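Local coordinates for protein uracil-DNA glycosylase (Nitratifractor salsuginis, PDB 5X3G) that belongs to the uracil-DNA glycosylase family of DNA-repair proteins, which share an alpha/beta fold built round a four-stranded parallel sheet, at residues G89-F101 with K145-F159. Residues are numbered along the deposited sequence; the frame is centred on the assembly and turned at random.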
loop_
_atom_site.group_PDB
_atom_site.type_symbol
_atom_site.label_atom_id
_atom_site.label_comp_id
_atom_site.label_asym_id
_atom_site.label_seq_id
_atom_site.Cartn_x
_atom_site.Cartn_y
_atom_site.Cartn_z
ATOM N N GLY A 89 0.985 -8.376 -0.013
ATOM C CA GLY A 89 -0.230 -7.928 -0.667
ATOM C C GLY A 89 -0.655 -6.508 -0.371
ATOM O O GLY A 89 -1.785 -6.133 -0.710
ATOM N N TYR A 90 0.209 -5.710 0.251
ATOM C CA TYR A 90 -0.062 -4.309 0.538
ATOM C C TYR A 90 1.044 -3.447 -0.042
ATOM O O TYR A 90 2.224 -3.802 0.038
ATOM C CB TYR A 90 -0.146 -4.036 2.046
ATOM C CG TYR A 90 -1.250 -4.762 2.770
ATOM C CD1 TYR A 90 -2.544 -4.263 2.779
ATOM C CD2 TYR A 90 -0.992 -5.932 3.470
ATOM C CE1 TYR A 90 -3.558 -4.918 3.453
ATOM C CE2 TYR A 90 -1.999 -6.597 4.148
ATOM C CZ TYR A 90 -3.280 -6.084 4.135
ATOM O OH TYR A 90 -4.284 -6.739 4.811
ATOM N N ALA A 91 0.661 -2.313 -0.615
ATOM C CA ALA A 91 1.642 -1.282 -0.903
ATOM C C ALA A 91 2.255 -0.781 0.398
ATOM O O ALA A 91 1.600 -0.744 1.445
ATOM C CB ALA A 91 0.997 -0.124 -1.668
ATOM N N PHE A 92 3.545 -0.449 0.333
ATOM C CA PHE A 92 4.258 0.255 1.395
ATOM C C PHE A 92 4.543 -0.610 2.622
ATOM O O PHE A 92 5.571 -0.420 3.277
ATOM C CB PHE A 92 3.487 1.511 1.813
ATOM C CG PHE A 92 4.352 2.573 2.423
ATOM C CD1 PHE A 92 5.588 2.865 1.872
ATOM C CD2 PHE A 92 3.934 3.281 3.536
ATOM C CE1 PHE A 92 6.394 3.837 2.421
ATOM C CE2 PHE A 92 4.737 4.257 4.092
ATOM C CZ PHE A 92 5.970 4.536 3.532
ATOM N N ILE A 93 3.661 -1.551 2.948
ATOM C CA ILE A 93 3.825 -2.362 4.151
ATOM C C ILE A 93 4.815 -3.485 3.869
ATOM O O ILE A 93 4.546 -4.377 3.057
ATOM C CB ILE A 93 2.483 -2.928 4.632
ATOM C CG1 ILE A 93 1.470 -1.805 4.829
ATOM C CG2 ILE A 93 2.669 -3.678 5.936
ATOM C CD1 ILE A 93 1.884 -0.774 5.859
ATOM N N ASP A 94 5.949 -3.460 4.562
ATOM C CA ASP A 94 6.988 -4.467 4.386
ATOM C C ASP A 94 6.775 -5.593 5.391
ATOM O O ASP A 94 6.877 -5.379 6.605
ATOM C CB ASP A 94 8.375 -3.844 4.551
ATOM C CG ASP A 94 9.492 -4.774 4.108
ATOM O OD1 ASP A 94 9.448 -5.975 4.443
ATOM O OD2 ASP A 94 10.421 -4.306 3.416
ATOM N N GLY A 95 6.507 -6.795 4.882
ATOM C CA GLY A 95 6.234 -7.951 5.716
ATOM C C GLY A 95 7.405 -8.433 6.549
ATOM O O GLY A 95 7.201 -9.281 7.424
ATOM N N ARG A 96 8.620 -7.940 6.292
ATOM C CA ARG A 96 9.738 -8.272 7.172
ATOM C C ARG A 96 9.583 -7.631 8.540
ATOM O O ARG A 96 10.014 -8.205 9.546
ATOM C CB ARG A 96 11.069 -7.830 6.562
ATOM C CG ARG A 96 11.607 -8.737 5.488
ATOM C CD ARG A 96 12.999 -8.314 5.054
ATOM N NE ARG A 96 13.941 -8.352 6.169
ATOM C CZ ARG A 96 14.571 -9.447 6.581
ATOM N NH1 ARG A 96 14.363 -10.605 5.969
ATOM N NH2 ARG A 96 15.410 -9.387 7.606
ATOM N N VAL A 97 8.987 -6.447 8.596
ATOM C CA VAL A 97 8.887 -5.699 9.841
ATOM C C VAL A 97 7.759 -6.276 10.679
ATOM O O VAL A 97 6.638 -6.467 10.192
ATOM C CB VAL A 97 8.657 -4.205 9.563
ATOM C CG1 VAL A 97 8.662 -3.432 10.865
ATOM C CG2 VAL A 97 9.709 -3.666 8.602
ATOM N N ARG A 98 8.055 -6.561 11.944
ATOM C CA ARG A 98 7.024 -6.932 12.899
ATOM C C ARG A 98 6.970 -5.881 13.999
ATOM O O ARG A 98 6.084 -5.020 13.996
ATOM C CB ARG A 98 7.291 -8.328 13.462
ATOM C CG ARG A 98 6.948 -9.437 12.480
ATOM C CD ARG A 98 7.305 -10.804 13.024
ATOM N NE ARG A 98 8.747 -10.963 13.180
ATOM C CZ ARG A 98 9.337 -12.100 13.528
ATOM N NH1 ARG A 98 8.605 -13.184 13.750
ATOM N NH2 ARG A 98 10.656 -12.158 13.648
ATOM N N GLU A 99 7.924 -5.924 14.924
ATOM C CA GLU A 99 7.991 -4.911 15.968
ATOM C C GLU A 99 8.466 -3.584 15.388
ATOM O O GLU A 99 9.396 -3.537 14.579
ATOM C CB GLU A 99 8.925 -5.357 17.095
ATOM C CG GLU A 99 8.403 -6.516 17.948
ATOM C CD GLU A 99 8.346 -7.827 17.191
ATOM O OE1 GLU A 99 9.271 -8.094 16.393
ATOM O OE2 GLU A 99 7.377 -8.592 17.386
ATOM N N ILE A 100 7.814 -2.498 15.806
ATOM C CA ILE A 100 8.189 -1.176 15.317
ATOM C C ILE A 100 9.377 -0.627 16.096
ATOM O O ILE A 100 10.309 -0.063 15.513
ATOM C CB ILE A 100 6.985 -0.219 15.386
ATOM C CG1 ILE A 100 5.839 -0.726 14.507
ATOM C CG2 ILE A 100 7.396 1.194 14.981
ATOM C CD1 ILE A 100 6.174 -0.783 13.034
ATOM N N PHE A 101 9.367 -0.790 17.414
ATOM C CA PHE A 101 10.351 -0.178 18.291
ATOM C C PHE A 101 11.245 -1.234 18.929
ATOM O O PHE A 101 10.958 -2.435 18.917
ATOM C CB PHE A 101 9.662 0.657 19.377
ATOM C CG PHE A 101 8.846 1.796 18.837
ATOM C CD1 PHE A 101 9.455 2.967 18.419
ATOM C CD2 PHE A 101 7.468 1.695 18.741
ATOM C CE1 PHE A 101 8.705 4.018 17.917
ATOM C CE2 PHE A 101 6.714 2.742 18.239
ATOM C CZ PHE A 101 7.334 3.906 17.828
ATOM N N LYS A 145 5.999 5.423 24.720
ATOM C CA LYS A 145 5.321 4.757 23.615
ATOM C C LYS A 145 4.118 3.943 24.075
ATOM O O LYS A 145 3.651 3.068 23.339
ATOM C CB LYS A 145 6.304 3.858 22.863
ATOM C CG LYS A 145 7.552 4.573 22.384
ATOM C CD LYS A 145 8.570 3.584 21.850
ATOM C CE LYS A 145 9.922 4.242 21.694
ATOM N NZ LYS A 145 10.317 4.974 22.933
ATOM N N THR A 146 3.602 4.216 25.276
ATOM C CA THR A 146 2.514 3.401 25.808
ATOM C C THR A 146 1.228 3.565 25.007
ATOM O O THR A 146 0.392 2.653 24.993
ATOM C CB THR A 146 2.269 3.744 27.275
ATOM O OG1 THR A 146 1.982 5.142 27.401
ATOM C CG2 THR A 146 3.492 3.394 28.118
ATOM N N LEU A 147 1.047 4.703 24.338
ATOM C CA LEU A 147 -0.140 4.927 23.523
ATOM C C LEU A 147 0.060 4.560 22.059
ATOM O O LEU A 147 -0.923 4.505 21.311
ATOM C CB LEU A 147 -0.581 6.394 23.604
ATOM C CG LEU A 147 -0.852 7.006 24.983
ATOM C CD1 LEU A 147 -1.337 8.439 24.844
ATOM C CD2 LEU A 147 -1.856 6.173 25.753
ATOM N N LEU A 148 1.292 4.310 21.636
ATOM C CA LEU A 148 1.592 4.120 20.227
ATOM C C LEU A 148 1.524 2.647 19.841
ATOM O O LEU A 148 1.610 1.753 20.685
ATOM C CB LEU A 148 2.975 4.680 19.893
ATOM C CG LEU A 148 3.214 6.141 20.279
ATOM C CD1 LEU A 148 4.603 6.596 19.844
ATOM C CD2 LEU A 148 2.134 7.030 19.692
ATOM N N VAL A 149 1.368 2.406 18.536
ATOM C CA VAL A 149 1.384 1.039 18.034
ATOM C C VAL A 149 2.714 0.378 18.384
ATOM O O VAL A 149 3.735 1.039 18.617
ATOM C CB VAL A 149 1.143 0.991 16.517
ATOM C CG1 VAL A 149 -0.243 1.511 16.175
ATOM C CG2 VAL A 149 2.215 1.780 15.780
ATOM N N SER A 150 2.694 -0.951 18.429
ATOM C CA SER A 150 3.904 -1.732 18.624
ATOM C C SER A 150 4.215 -2.666 17.465
ATOM O O SER A 150 5.322 -3.210 17.418
ATOM C CB SER A 150 3.810 -2.562 19.915
ATOM O OG SER A 150 2.907 -3.645 19.760
ATOM N N GLN A 151 3.285 -2.859 16.531
ATOM C CA GLN A 151 3.429 -3.843 15.470
ATOM C C GLN A 151 3.106 -3.208 14.122
ATOM O O GLN A 151 2.208 -2.370 14.015
ATOM C CB GLN A 151 2.514 -5.055 15.726
ATOM C CG GLN A 151 2.955 -5.923 16.898
ATOM C CD GLN A 151 4.169 -6.766 16.567
ATOM O OE1 GLN A 151 4.252 -7.359 15.491
ATOM N NE2 GLN A 151 5.123 -6.815 17.486
HETATM N N MSE A 152 3.854 -3.612 13.096
HETATM C CA MSE A 152 3.617 -3.155 11.726
HETATM C C MSE A 152 2.217 -3.544 11.258
HETATM O O MSE A 152 1.578 -2.814 10.491
HETATM C CB MSE A 152 4.691 -3.729 10.793
HETATM C CG MSE A 152 4.422 -3.592 9.310
HETATM SE SE MSE A 152 4.489 -1.741 8.711
HETATM C CE MSE A 152 6.409 -1.429 8.848
ATOM N N ARG A 153 1.743 -4.699 11.738
ATOM C CA ARG A 153 0.361 -5.095 11.487
ATOM C C ARG A 153 -0.607 -3.996 11.905
ATOM O O ARG A 153 -1.574 -3.704 11.191
ATOM C CB ARG A 153 0.035 -6.393 12.229
ATOM C CG ARG A 153 -1.339 -6.962 11.884
ATOM C CD ARG A 153 -1.993 -7.717 13.043
ATOM N NE ARG A 153 -1.043 -8.234 14.024
ATOM C CZ ARG A 153 -1.022 -7.876 15.306
ATOM N NH1 ARG A 153 -1.902 -6.997 15.768
ATOM N NH2 ARG A 153 -0.122 -8.401 16.128
ATOM N N GLU A 154 -0.353 -3.367 13.057
ATOM C CA GLU A 154 -1.252 -2.336 13.568
ATOM C C GLU A 154 -1.136 -1.036 12.782
ATOM O O GLU A 154 -2.114 -0.285 12.690
ATOM C CB GLU A 154 -0.969 -2.087 15.048
ATOM C CG GLU A 154 -0.888 -3.353 15.882
ATOM C CD GLU A 154 -0.471 -3.080 17.312
ATOM O OE1 GLU A 154 0.443 -2.256 17.519
ATOM O OE2 GLU A 154 -1.061 -3.687 18.231
ATOM N N LEU A 155 0.045 -0.738 12.232
ATOM C CA LEU A 155 0.170 0.412 11.341
ATOM C C LEU A 155 -0.622 0.193 10.058
ATOM O O LEU A 155 -1.312 1.104 9.582
ATOM C CB LEU A 155 1.644 0.679 11.031
ATOM C CG LEU A 155 1.987 1.744 9.983
ATOM C CD1 LEU A 155 1.360 3.079 10.348
ATOM C CD2 LEU A 155 3.496 1.887 9.830
ATOM N N ARG A 156 -0.533 -1.009 9.484
ATOM C CA ARG A 156 -1.385 -1.368 8.352
ATOM C C ARG A 156 -2.864 -1.213 8.704
ATOM O O ARG A 156 -3.635 -0.580 7.966
ATOM C CB ARG A 156 -1.058 -2.801 7.921
ATOM C CG ARG A 156 -1.722 -3.291 6.646
ATOM C CD ARG A 156 -3.035 -3.992 6.953
ATOM N NE ARG A 156 -2.818 -5.285 7.599
ATOM C CZ ARG A 156 -3.777 -6.001 8.178
ATOM N NH1 ARG A 156 -3.487 -7.165 8.745
ATOM N NH2 ARG A 156 -5.024 -5.553 8.190
ATOM N N GLU A 157 -3.269 -1.780 9.843
ATOM C CA GLU A 157 -4.657 -1.683 10.283
ATOM C C GLU A 157 -5.089 -0.233 10.450
ATOM O O GLU A 157 -6.240 0.114 10.168
ATOM C CB GLU A 157 -4.845 -2.445 11.596
ATOM C CG GLU A 157 -4.764 -3.955 11.461
ATOM C CD GLU A 157 -4.768 -4.658 12.805
ATOM O OE1 GLU A 157 -4.417 -4.016 13.818
ATOM O OE2 GLU A 157 -5.124 -5.854 12.849
ATOM N N ASN A 158 -4.181 0.630 10.912
ATOM C CA ASN A 158 -4.520 2.041 11.070
ATOM C C ASN A 158 -4.627 2.747 9.724
ATOM O O ASN A 158 -5.453 3.654 9.571
ATOM C CB ASN A 158 -3.489 2.742 11.954
ATOM C CG ASN A 158 -3.616 2.360 13.415
ATOM O OD1 ASN A 158 -4.607 1.753 13.832
ATOM N ND2 ASN A 158 -2.618 2.730 14.207
ATOM N N PHE A 159 -3.794 2.369 8.749
ATOM C CA PHE A 159 -4.018 2.821 7.379
ATOM C C PHE A 159 -5.437 2.501 6.939
ATOM O O PHE A 159 -6.142 3.354 6.386
ATOM C CB PHE A 159 -3.024 2.164 6.421
ATOM C CG PHE A 159 -1.741 2.919 6.249
ATOM C CD1 PHE A 159 -1.732 4.178 5.672
ATOM C CD2 PHE A 159 -0.538 2.349 6.624
ATOM C CE1 PHE A 159 -0.546 4.865 5.501
ATOM C CE2 PHE A 159 0.649 3.028 6.454
ATOM C CZ PHE A 159 0.646 4.290 5.889
HETATM O O HOH W 1 7.511 -2.078 18.863
#
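Lys-145 lays its CD over one face of the Phe-101 ring, 3.6 Å from the ring centroid and displaced toward the rim, while CG2 of Ile-100 covers the opposite face and the carbonyl O of Val-149 meets the edge in plane. This is a CH-pi contact; the ammonium, bent away at chi4 (50°), is bound by the carbonyls of Leu-143 and Ile-140. At the far end of the contact the Tyr-90 ring and the Arg-156 guanidinium are nearly parallel, 5° apart, but offset: CD of Arg-156 lies over the ring, 3.9 Å from its centroid, and OH of Tyr-90 sits against the guanidinium face. OH of Tyr-90 is 3.5 Å from NE of Arg-156, at an angle too poor for a hydrogen bond, and Glu-160 takes NH2 of Arg-156 in a salt bridge.

Between these ends, selenomethionine Met-152 projects from the first helical turn with CG anti to the backbone N (chi1 168°). Its CG and SE both rest against CG2 of Ile-93, the two side chains running in opposite senses, and the folded tail brings CE to 3.6 Å from CG1 of Val-97. CD1 of Ile-93 reaches on to Phe-159, whose CZ lies at the edge of the Phe-92 ring.

The backbones are joined by Met-152 N to Arg-98 O (2.8 Å) and Ile-100 N to Ser-150 O (3.1 Å). A water bridges Ser-150 O to Phe-101 N. Beside the backbone bonds, NE2 of Gln-151 donates almost straight to OE2 of Glu-99 (2.9 Å), meeting it from above the carboxylate plane. Glu-154 OE1 accepts from the N atoms of Ser-150 and Gln-151, which probably steadies the backbone at the helix start. The pattern is that of an isolated beta bridge, Glu-99 with Gln-151, immediately before a helix N-terminus; it ties the long loop after strand 73-77 to the helix leading into strand 164-168 of the parallel sheet.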